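Local coordinates for MccB protein (Escherichia coli, PDB 6OM4), which adenylates the N-formylated MccA heptapeptide with ATP, building the phosphoramidate-linked nucleotide of the Trojan-horse antibiotic microcin C7, at residues G6-I11 against H98-G103; N67-L72 against F76-S81; D199-P204 against N224-R229. All blocks are in the same frame, centred on the assembly; numbering follows the deposited sequence.

Interaction 1 (G6-I11 against H98-G103); sequences GRYVKI and HYQSYG
Tyr-8 lays its ring against Gln-100 and Ser-101, joining a type I beta turn, Gly-6 to Val-9, to the C-terminal end of helix 93-101, which closes in a Schellman motif with Gly-103 as its positive-phi C-prime residue. The turn follows strand 2-5 of the small N-terminal sheet, while the helix falls within the ThiF-family part of the sequence.

Most of the contact is apolar packing on the tyrosine ring. Ser-101 CB sits over one face, 3.8 Å from the Tyr-8 ring centroid and 15° off the ring normal, a CH-pi contact, and Ser-101 CA lies 3.6 Å from Tyr-8 CZ. Gly-6 CA lies over the opposite face, so helix and turn clasp the ring between them. A chi1 of 46° sets CG between the backbone N and the carbonyl carbon of Tyr-8 and folds the ring back over its own turn. Gln-100 CB touches Tyr-8 CE2 (3.7 Å) from the Ser-101 side, and the extended glutamine chain carries the amide to the ring's edge, its plane turned 57° from that of the ring.

The polar groups are held mainly elsewhere. Tyr-8 OH is hydrogen-bonded to Phe-76 O, and it also lies 3.4 Å from Gln-100 O, the carbonyl that receives Gly-103 N at 2.9 Å in the helix cap. Arg-94, seen to bind ATP in another structure of this enzyme, lies on the same helix, its side chain about 9 Å from that of Tyr-8; here no such ligand is bound to it. The Ser-101 hydroxyl turns back to its own helix, OG donating to His-98 O at 2.7 Å, and so the methylene CB is what meets the tyrosine.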
loop_
_atom_site.group_PDB
_atom_site.type_symbol
_atom_site.label_atom_id
_atom_site.label_comp_id
_atom_site.label_asym_id
_atom_site.label_seq_id
_atom_site.Cartn_x
_atom_site.Cartn_y
_atom_site.Cartn_z
ATOM N N GLY A 6 0.006 -4.787 24.142
ATOM C CA GLY A 6 0.687 -5.055 22.881
ATOM C C GLY A 6 2.204 -4.915 23.020
ATOM O O GLY A 6 2.703 -4.092 23.806
ATOM N N ARG A 7 2.956 -5.712 22.252
ATOM C CA ARG A 7 4.410 -5.717 22.340
ATOM C C ARG A 7 4.955 -4.425 21.713
ATOM O O ARG A 7 6.116 -4.082 21.918
ATOM C CB ARG A 7 5.009 -6.950 21.660
ATOM C CG ARG A 7 4.605 -8.279 22.285
ATOM C CD ARG A 7 5.312 -8.601 23.578
ATOM N NE ARG A 7 6.775 -8.615 23.486
ATOM C CZ ARG A 7 7.541 -9.683 23.309
ATOM N NH1 ARG A 7 7.009 -10.894 23.274
ATOM N NH2 ARG A 7 8.841 -9.524 23.103
ATOM N N TYR A 8 4.089 -3.684 21.016
ATOM C CA TYR A 8 4.464 -2.468 20.237
ATOM C C TYR A 8 4.321 -1.214 21.099
ATOM O O TYR A 8 4.513 -0.082 20.611
ATOM C CB TYR A 8 3.674 -2.359 18.925
ATOM C CG TYR A 8 2.208 -2.611 19.110
ATOM C CD1 TYR A 8 1.371 -1.611 19.550
ATOM C CD2 TYR A 8 1.700 -3.886 18.971
ATOM C CE1 TYR A 8 0.039 -1.842 19.814
ATOM C CE2 TYR A 8 0.363 -4.139 19.205
ATOM C CZ TYR A 8 -0.462 -3.123 19.643
ATOM O OH TYR A 8 -1.772 -3.414 19.862
ATOM N N VAL A 9 4.046 -1.396 22.393
ATOM C CA VAL A 9 4.024 -0.300 23.349
ATOM C C VAL A 9 5.437 -0.066 23.887
ATOM O O VAL A 9 6.131 -0.982 24.287
ATOM C CB VAL A 9 3.017 -0.581 24.475
ATOM C CG1 VAL A 9 2.934 0.559 25.488
ATOM C CG2 VAL A 9 1.656 -0.837 23.858
ATOM N N LYS A 10 5.816 1.209 23.907
ATOM C CA LYS A 10 7.049 1.664 24.521
ATOM C C LYS A 10 6.732 2.910 25.342
ATOM O O LYS A 10 5.702 3.567 25.097
ATOM C CB LYS A 10 8.102 1.966 23.447
ATOM C CG LYS A 10 7.674 3.051 22.461
ATOM C CD LYS A 10 8.570 3.120 21.251
ATOM C CE LYS A 10 10.018 3.333 21.621
ATOM N NZ LYS A 10 10.768 3.910 20.477
ATOM N N ILE A 11 7.643 3.260 26.248
ATOM C CA ILE A 11 7.390 4.331 27.229
ATOM C C ILE A 11 8.656 5.171 27.373
ATOM O O ILE A 11 9.754 4.587 27.439
ATOM C CB ILE A 11 6.960 3.759 28.590
ATOM C CG1 ILE A 11 5.734 2.836 28.546
ATOM C CG2 ILE A 11 6.779 4.875 29.607
ATOM C CD1 ILE A 11 4.468 3.509 28.136
ATOM N N HIS A 98 1.571 -5.080 13.555
ATOM C CA HIS A 98 1.016 -3.984 12.798
ATOM C C HIS A 98 -0.530 -4.052 12.810
ATOM O O HIS A 98 -1.198 -3.082 13.189
ATOM C CB HIS A 98 1.636 -3.974 11.401
ATOM C CG HIS A 98 0.971 -3.033 10.466
ATOM N ND1 HIS A 98 1.223 -1.670 10.492
ATOM C CD2 HIS A 98 0.136 -3.261 9.434
ATOM C CE1 HIS A 98 0.508 -1.117 9.513
ATOM N NE2 HIS A 98 -0.165 -2.064 8.863
ATOM N N TYR A 99 -1.117 -5.207 12.507
ATOM C CA TYR A 99 -2.616 -5.306 12.465
ATOM C C TYR A 99 -3.208 -5.053 13.868
ATOM O O TYR A 99 -4.231 -4.368 14.005
ATOM C CB TYR A 99 -3.104 -6.626 11.846
ATOM C CG TYR A 99 -2.453 -7.014 10.530
ATOM C CD1 TYR A 99 -2.196 -6.070 9.541
ATOM C CD2 TYR A 99 -2.057 -8.324 10.252
ATOM C CE1 TYR A 99 -1.614 -6.410 8.326
ATOM C CE2 TYR A 99 -1.443 -8.662 9.049
ATOM C CZ TYR A 99 -1.178 -7.698 8.092
ATOM O OH TYR A 99 -0.520 -8.040 6.924
ATOM N N GLN A 100 -2.577 -5.596 14.907
ATOM C CA GLN A 100 -3.050 -5.464 16.303
ATOM C C GLN A 100 -3.084 -3.990 16.673
ATOM O O GLN A 100 -4.019 -3.546 17.314
ATOM C CB GLN A 100 -2.128 -6.140 17.316
ATOM C CG GLN A 100 -2.153 -7.658 17.301
ATOM C CD GLN A 100 -1.218 -8.325 18.278
ATOM O OE1 GLN A 100 -1.375 -9.519 18.636
ATOM N NE2 GLN A 100 -0.163 -7.627 18.625
ATOM N N SER A 101 -2.072 -3.248 16.206
ATOM C CA SER A 101 -1.926 -1.853 16.555
ATOM C C SER A 101 -3.041 -0.979 15.975
ATOM O O SER A 101 -3.180 0.160 16.452
ATOM C CB SER A 101 -0.566 -1.320 16.181
ATOM O OG SER A 101 -0.458 -1.013 14.789
ATOM N N TYR A 102 -3.842 -1.494 15.039
ATOM C CA TYR A 102 -5.038 -0.801 14.529
ATOM C C TYR A 102 -6.344 -1.321 15.154
ATOM O O TYR A 102 -7.396 -0.925 14.682
ATOM C CB TYR A 102 -5.089 -0.917 13.009
ATOM C CG TYR A 102 -4.070 -0.004 12.391
ATOM C CD1 TYR A 102 -4.347 1.346 12.191
ATOM C CD2 TYR A 102 -2.786 -0.445 12.157
ATOM C CE1 TYR A 102 -3.383 2.207 11.696
ATOM C CE2 TYR A 102 -1.803 0.415 11.684
ATOM C CZ TYR A 102 -2.098 1.746 11.452
ATOM O OH TYR A 102 -1.117 2.564 10.943
ATOM N N GLY A 103 -6.272 -2.221 16.139
ATOM C CA GLY A 103 -7.454 -2.755 16.803
ATOM C C GLY A 103 -8.048 -3.930 16.052
ATOM O O GLY A 103 -9.190 -4.344 16.337
#

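Interaction 2 (N67-L72 against F76-S81); sequences NCFRFL and FFIIPS. Unlike the reference sequence in segment 76-81: Ser-81 (reference Gly).
Leu-72 and Ile-78 form the apolar centre, with Leu-72 CB 3.9 Å from Ile-78 CG1. One methyl of the leucine turns to the neighbouring aromatic: Leu-72 CD2 is 3.8 Å from Phe-77 CB and lies at the edge of the Phe-77 ring, near its plane, the two side chains crossing at about a right angle. Farther along that edge Phe-71 adds a looser touch, its CE1 4.2 Å from Phe-77 CE2. On the other flank Ile-78 CD1 reaches the ring of Phe-69, which also packs edge-to-face with Tyr-3 and Tyr-51; the exact fit at CD1 is doubtful in the model.

The arrangement is a helix-turn-strand unit, in which helix 62-74 ends in a Schellman motif at Phe-76, whose positive phi (59°) redirects the chain so that Phe-77 and the first strand residue, Ile-78, pack on the last helical turns before strand 78-80 runs away from them. That strand then pairs antiparallel with strand 2-5.

At the polar side of the turn Leu-72 O takes two amides. Phe-77 N approaches at 2.8 Å with a C=O...N angle of 162°, almost in line with the carbonyl, whereas Ile-78 N gives a weak bond to the same oxygen at 3.3 Å.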
loop_
_atom_site.group_PDB
_atom_site.type_symbol
_atom_site.label_atom_id
_atom_site.label_comp_id
_atom_site.label_asym_id
_atom_site.label_seq_id
_atom_site.Cartn_x
_atom_site.Cartn_y
_atom_site.Cartn_z
ATOM N N ASN A 67 -9.737 5.658 34.006
ATOM C CA ASN A 67 -9.246 6.638 33.073
ATOM C C ASN A 67 -8.047 6.059 32.294
ATOM O O ASN A 67 -8.048 6.154 31.046
ATOM C CB ASN A 67 -8.921 7.925 33.828
ATOM C CG ASN A 67 -8.373 9.052 32.990
ATOM O OD1 ASN A 67 -7.449 9.763 33.438
ATOM N ND2 ASN A 67 -9.002 9.291 31.848
ATOM N N CYS A 68 -7.095 5.456 32.996
ATOM C CA CYS A 68 -5.876 4.925 32.356
ATOM C C CYS A 68 -6.240 3.759 31.438
ATOM O O CYS A 68 -5.756 3.641 30.330
ATOM C CB CYS A 68 -4.823 4.517 33.372
ATOM S SG CYS A 68 -4.196 5.919 34.328
ATOM N N PHE A 69 -7.142 2.893 31.890
ATOM C CA PHE A 69 -7.513 1.758 31.084
ATOM C C PHE A 69 -8.174 2.225 29.765
ATOM O O PHE A 69 -7.885 1.697 28.703
ATOM C CB PHE A 69 -8.395 0.845 31.927
ATOM C CG PHE A 69 -8.879 -0.390 31.216
ATOM C CD1 PHE A 69 -8.106 -1.530 31.184
ATOM C CD2 PHE A 69 -10.117 -0.394 30.614
ATOM C CE1 PHE A 69 -8.570 -2.665 30.532
ATOM C CE2 PHE A 69 -10.586 -1.533 29.988
ATOM C CZ PHE A 69 -9.781 -2.645 29.906
ATOM N N ARG A 70 -9.100 3.199 29.848
ATOM C CA ARG A 70 -9.777 3.790 28.667
ATOM C C ARG A 70 -8.724 4.354 27.694
ATOM O O ARG A 70 -8.794 4.159 26.470
ATOM C CB ARG A 70 -10.786 4.865 29.094
ATOM C CG ARG A 70 -11.590 5.533 27.971
ATOM C CD ARG A 70 -11.055 6.866 27.463
ATOM N NE ARG A 70 -10.700 7.722 28.568
ATOM C CZ ARG A 70 -9.689 8.567 28.617
ATOM N NH1 ARG A 70 -9.629 9.400 29.637
ATOM N NH2 ARG A 70 -8.750 8.592 27.693
ATOM N N PHE A 71 -7.754 5.062 28.242
ATOM C CA PHE A 71 -6.672 5.656 27.481
ATOM C C PHE A 71 -5.880 4.576 26.722
ATOM O O PHE A 71 -5.605 4.719 25.533
ATOM C CB PHE A 71 -5.775 6.467 28.416
ATOM C CG PHE A 71 -4.470 6.941 27.825
ATOM C CD1 PHE A 71 -3.382 6.087 27.732
ATOM C CD2 PHE A 71 -4.335 8.245 27.387
ATOM C CE1 PHE A 71 -2.190 6.503 27.154
ATOM C CE2 PHE A 71 -3.131 8.684 26.850
ATOM C CZ PHE A 71 -2.064 7.815 26.738
ATOM N N LEU A 72 -5.468 3.523 27.424
ATOM C CA LEU A 72 -4.712 2.434 26.782
ATOM C C LEU A 72 -5.554 1.722 25.717
ATOM O O LEU A 72 -5.054 1.365 24.656
ATOM C CB LEU A 72 -4.223 1.478 27.864
ATOM C CG LEU A 72 -3.138 2.059 28.772
ATOM C CD1 LEU A 72 -2.918 1.180 29.998
ATOM C CD2 LEU A 72 -1.841 2.166 28.010
ATOM N N PHE A 76 -5.410 1.288 21.306
ATOM C CA PHE A 76 -5.042 -0.127 21.008
ATOM C C PHE A 76 -3.690 -0.502 21.623
ATOM O O PHE A 76 -3.029 -1.459 21.170
ATOM C CB PHE A 76 -5.138 -0.422 19.501
ATOM C CG PHE A 76 -6.396 0.145 18.910
ATOM C CD1 PHE A 76 -7.626 -0.299 19.361
ATOM C CD2 PHE A 76 -6.341 1.149 17.985
ATOM C CE1 PHE A 76 -8.791 0.260 18.873
ATOM C CE2 PHE A 76 -7.509 1.668 17.449
ATOM C CZ PHE A 76 -8.728 1.245 17.929
ATOM N N PHE A 77 -3.332 0.132 22.757
ATOM C CA PHE A 77 -2.137 -0.243 23.508
ATOM C C PHE A 77 -2.390 -1.513 24.323
ATOM O O PHE A 77 -1.490 -2.340 24.518
ATOM C CB PHE A 77 -1.686 0.912 24.385
ATOM C CG PHE A 77 -1.273 2.164 23.651
ATOM C CD1 PHE A 77 -0.800 2.130 22.351
ATOM C CD2 PHE A 77 -1.269 3.369 24.325
ATOM C CE1 PHE A 77 -0.365 3.288 21.725
ATOM C CE2 PHE A 77 -0.836 4.528 23.697
ATOM C CZ PHE A 77 -0.377 4.486 22.402
ATOM N N ILE A 78 -3.617 -1.647 24.814
ATOM C CA ILE A 78 -4.077 -2.944 25.319
ATOM C C ILE A 78 -5.129 -3.468 24.342
ATOM O O ILE A 78 -5.940 -2.685 23.795
ATOM C CB ILE A 78 -4.571 -2.900 26.782
ATOM C CG1 ILE A 78 -5.757 -1.978 26.980
ATOM C CG2 ILE A 78 -3.435 -2.572 27.758
ATOM C CD1 ILE A 78 -6.375 -2.121 28.345
ATOM N N ILE A 79 -5.065 -4.782 24.084
ATOM C CA ILE A 79 -5.911 -5.422 23.104
ATOM C C ILE A 79 -6.493 -6.680 23.719
ATOM O O ILE A 79 -5.974 -7.193 24.717
ATOM C CB ILE A 79 -5.148 -5.762 21.810
ATOM C CG1 ILE A 79 -3.983 -6.702 22.100
ATOM C CG2 ILE A 79 -4.734 -4.470 21.105
ATOM C CD1 ILE A 79 -3.222 -7.123 20.879
ATOM N N PRO A 80 -7.594 -7.209 23.156
ATOM C CA PRO A 80 -8.106 -8.491 23.615
ATOM C C PRO A 80 -7.001 -9.551 23.565
ATOM O O PRO A 80 -6.315 -9.665 22.567
ATOM C CB PRO A 80 -9.235 -8.797 22.636
ATOM C CG PRO A 80 -9.697 -7.445 22.235
ATOM C CD PRO A 80 -8.422 -6.636 22.103
ATOM N N SER A 81 -6.918 -10.356 24.617
ATOM C CA SER A 81 -5.976 -11.445 24.697
ATOM C C SER A 81 -6.185 -12.413 23.518
ATOM O O SER A 81 -5.199 -12.983 22.984
ATOM C CB SER A 81 -6.116 -12.174 26.005
ATOM O OG SER A 81 -5.284 -13.305 26.022
#

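Interaction 3 (D199-P204 against N224-R229); sequences DLHKVP and NKYCVR
The Tyr-226 ring has Leu-200 CB over one face, 4.0 Å from the ring centroid and 20° off its normal, a CH-pi contact displaced toward the CD2 side. His-201 stands at its edge. The two rings pair edge-to-face, planes 76° apart, with Tyr-226 CE2 directed at the face of the imidazole, 3.6 Å from His-201 ND1. With CG anti to the backbone N (chi1 -180°), the tyrosine reaches straight out from its helix, and it slides past Leu-200 in the opposite direction: Leu-200 CD1 comes back to within 3.8 Å of Tyr-226 CB.

The phenol oxygen is met by a water, near the ring plane, which bridges the two segments. It lies 2.8 Å from Tyr-226 OH and donates to Val-203 O at 2.6 Å, thus engaging a carbonyl where the 3-10 segment gives way to loop.

The side chain of Leu-200 is about 4 Å from that of Ile-194, an ATP-binding residue, and about 8 Å from the bound adenosine phosphoramidate, so this packing lies close to the nucleotide pocket. Within the Rossmann-like fold, 199-204 precedes strand 208-211, and helix 219-230 is the crossover from that strand to parallel strand 234-240; Trp-209 of strand 208-211 touches Leu-200 and Val-203 of the one segment and Cys-227 of the other, joining both to the sheet.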
loop_
_atom_site.group_PDB
_atom_site.type_symbol
_atom_site.label_atom_id
_atom_site.label_comp_id
_atom_site.label_asym_id
_atom_site.label_seq_id
_atom_site.Cartn_x
_atom_site.Cartn_y
_atom_site.Cartn_z
ATOM N N ASP A 199 -6.622 -5.938 -25.696
ATOM C CA ASP A 199 -5.775 -6.895 -25.002
ATOM C C ASP A 199 -6.097 -7.002 -23.493
ATOM O O ASP A 199 -5.727 -7.962 -22.874
ATOM C CB ASP A 199 -4.302 -6.547 -25.218
ATOM C CG ASP A 199 -3.870 -6.747 -26.668
ATOM O OD1 ASP A 199 -4.482 -7.580 -27.343
ATOM O OD2 ASP A 199 -2.955 -6.033 -27.111
ATOM N N LEU A 200 -6.774 -6.007 -22.909
ATOM C CA LEU A 200 -7.139 -6.051 -21.474
ATOM C C LEU A 200 -8.136 -7.171 -21.166
ATOM O O LEU A 200 -8.179 -7.649 -20.034
ATOM C CB LEU A 200 -7.666 -4.685 -21.042
ATOM C CG LEU A 200 -6.590 -3.617 -20.936
ATOM C CD1 LEU A 200 -7.194 -2.221 -20.874
ATOM C CD2 LEU A 200 -5.700 -3.864 -19.716
ATOM N N HIS A 201 -8.845 -7.667 -22.196
ATOM C CA HIS A 201 -9.691 -8.841 -22.037
ATOM C C HIS A 201 -8.879 -10.089 -21.654
ATOM O O HIS A 201 -9.483 -11.052 -21.184
ATOM C CB HIS A 201 -10.535 -9.093 -23.313
ATOM C CG HIS A 201 -11.511 -7.997 -23.580
ATOM N ND1 HIS A 201 -12.627 -7.798 -22.792
ATOM C CD2 HIS A 201 -11.526 -7.013 -24.506
ATOM C CE1 HIS A 201 -13.272 -6.733 -23.215
ATOM N NE2 HIS A 201 -12.637 -6.242 -24.268
ATOM N N LYS A 202 -7.556 -10.092 -21.894
ATOM C CA LYS A 202 -6.697 -11.238 -21.597
ATOM C C LYS A 202 -6.210 -11.204 -20.139
ATOM O O LYS A 202 -5.525 -12.129 -19.682
ATOM C CB LYS A 202 -5.470 -11.280 -22.518
ATOM C CG LYS A 202 -5.747 -11.717 -23.953
ATOM C CD LYS A 202 -5.708 -10.588 -24.959
ATOM C CE LYS A 202 -5.594 -11.039 -26.403
ATOM N NZ LYS A 202 -4.183 -11.158 -26.826
ATOM N N VAL A 203 -6.508 -10.121 -19.412
ATOM C CA VAL A 203 -6.044 -9.978 -18.040
ATOM C C VAL A 203 -7.109 -10.519 -17.093
ATOM O O VAL A 203 -8.249 -10.042 -17.105
ATOM C CB VAL A 203 -5.704 -8.511 -17.727
ATOM C CG1 VAL A 203 -5.279 -8.349 -16.282
ATOM C CG2 VAL A 203 -4.644 -7.948 -18.663
ATOM N N PRO A 204 -6.784 -11.518 -16.248
ATOM C CA PRO A 204 -7.778 -12.146 -15.381
ATOM C C PRO A 204 -8.350 -11.177 -14.337
ATOM O O PRO A 204 -7.691 -10.230 -13.949
ATOM C CB PRO A 204 -7.059 -13.304 -14.694
ATOM C CG PRO A 204 -5.784 -13.491 -15.508
ATOM C CD PRO A 204 -5.457 -12.138 -16.125
ATOM N N ASN A 224 -8.318 2.222 -16.861
ATOM C CA ASN A 224 -9.338 2.873 -16.108
ATOM C C ASN A 224 -10.704 2.530 -16.722
ATOM O O ASN A 224 -11.607 2.076 -16.023
ATOM C CB ASN A 224 -9.074 4.370 -16.061
ATOM C CG ASN A 224 -10.159 5.133 -15.329
ATOM O OD1 ASN A 224 -11.005 5.819 -15.935
ATOM N ND2 ASN A 224 -10.178 4.959 -14.037
ATOM N N LYS A 225 -10.854 2.763 -18.035
ATOM C CA LYS A 225 -12.148 2.533 -18.711
ATOM C C LYS A 225 -12.542 1.059 -18.593
ATOM O O LYS A 225 -13.696 0.755 -18.207
ATOM C CB LYS A 225 -12.090 3.030 -20.164
ATOM C CG LYS A 225 -13.186 2.492 -21.083
ATOM C CD LYS A 225 -13.278 3.190 -22.440
ATOM C CE LYS A 225 -13.743 4.637 -22.327
ATOM N NZ LYS A 225 -14.320 5.161 -23.600
ATOM N N TYR A 226 -11.589 0.153 -18.862
ATOM C CA TYR A 226 -11.826 -1.270 -18.797
ATOM C C TYR A 226 -12.282 -1.670 -17.399
ATOM O O TYR A 226 -13.235 -2.453 -17.270
ATOM C CB TYR A 226 -10.601 -2.097 -19.186
ATOM C CG TYR A 226 -10.823 -3.587 -19.127
ATOM C CD1 TYR A 226 -10.632 -4.291 -17.963
ATOM C CD2 TYR A 226 -11.301 -4.284 -20.225
ATOM C CE1 TYR A 226 -10.865 -5.651 -17.880
ATOM C CE2 TYR A 226 -11.508 -5.654 -20.171
ATOM C CZ TYR A 226 -11.356 -6.330 -18.981
ATOM O OH TYR A 226 -11.548 -7.687 -18.944
ATOM N N CYS A 227 -11.614 -1.131 -16.353
ATOM C CA CYS A 227 -11.889 -1.550 -14.965
ATOM C C CYS A 227 -13.237 -1.008 -14.489
ATOM O O CYS A 227 -13.952 -1.703 -13.785
ATOM C CB CYS A 227 -10.780 -1.125 -14.005
ATOM S SG CYS A 227 -9.350 -2.232 -14.161
ATOM N N VAL A 228 -13.591 0.187 -14.928
ATOM C CA VAL A 228 -14.943 0.707 -14.651
ATOM C C VAL A 228 -15.970 -0.243 -15.284
ATOM O O VAL A 228 -16.985 -0.611 -14.640
ATOM C CB VAL A 228 -15.098 2.146 -15.180
ATOM C CG1 VAL A 228 -16.544 2.581 -15.137
ATOM C CG2 VAL A 228 -14.249 3.152 -14.412
ATOM N N ARG A 229 -15.761 -0.586 -16.561
ATOM C CA ARG A 229 -16.743 -1.436 -17.280
ATOM C C ARG A 229 -16.793 -2.843 -16.670
ATOM O O ARG A 229 -17.855 -3.487 -16.629
ATOM C CB ARG A 229 -16.419 -1.521 -18.778
ATOM C CG ARG A 229 -16.639 -0.220 -19.546
ATOM C CD ARG A 229 -16.245 -0.220 -21.030
ATOM N NE ARG A 229 -16.717 1.004 -21.707
ATOM C CZ ARG A 229 -16.911 1.152 -23.029
ATOM N NH1 ARG A 229 -16.608 0.175 -23.868
ATOM N NH2 ARG A 229 -17.411 2.282 -23.507
HETATM O O HOH W 1 -10.658 -9.048 -16.711
#

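Overall arrangement
Interactions 1 and 2 adjoin at the N-terminal sheet, centres about 10 Å apart, interaction 1 joining it to helix 93-101; interaction 3 lies on the opposite side of the chain's centre, its centre about 39 and 46 Å from theirs. The first two share a seam: Gly-6 N bonds Phe-77 O at 2.9 Å, and Ile-79, turned away from its helix in interaction 2, packs on Tyr-8 and Gln-100. Interaction 2 is the buried one, purely aliphatic and aromatic apart from its backbone cap. Interactions 1 and 3 are only partly buried, each built round one tyrosine, with direct protein hydrogen bonding in the former and water-mediated bonding in the latter, close to the nucleotide site.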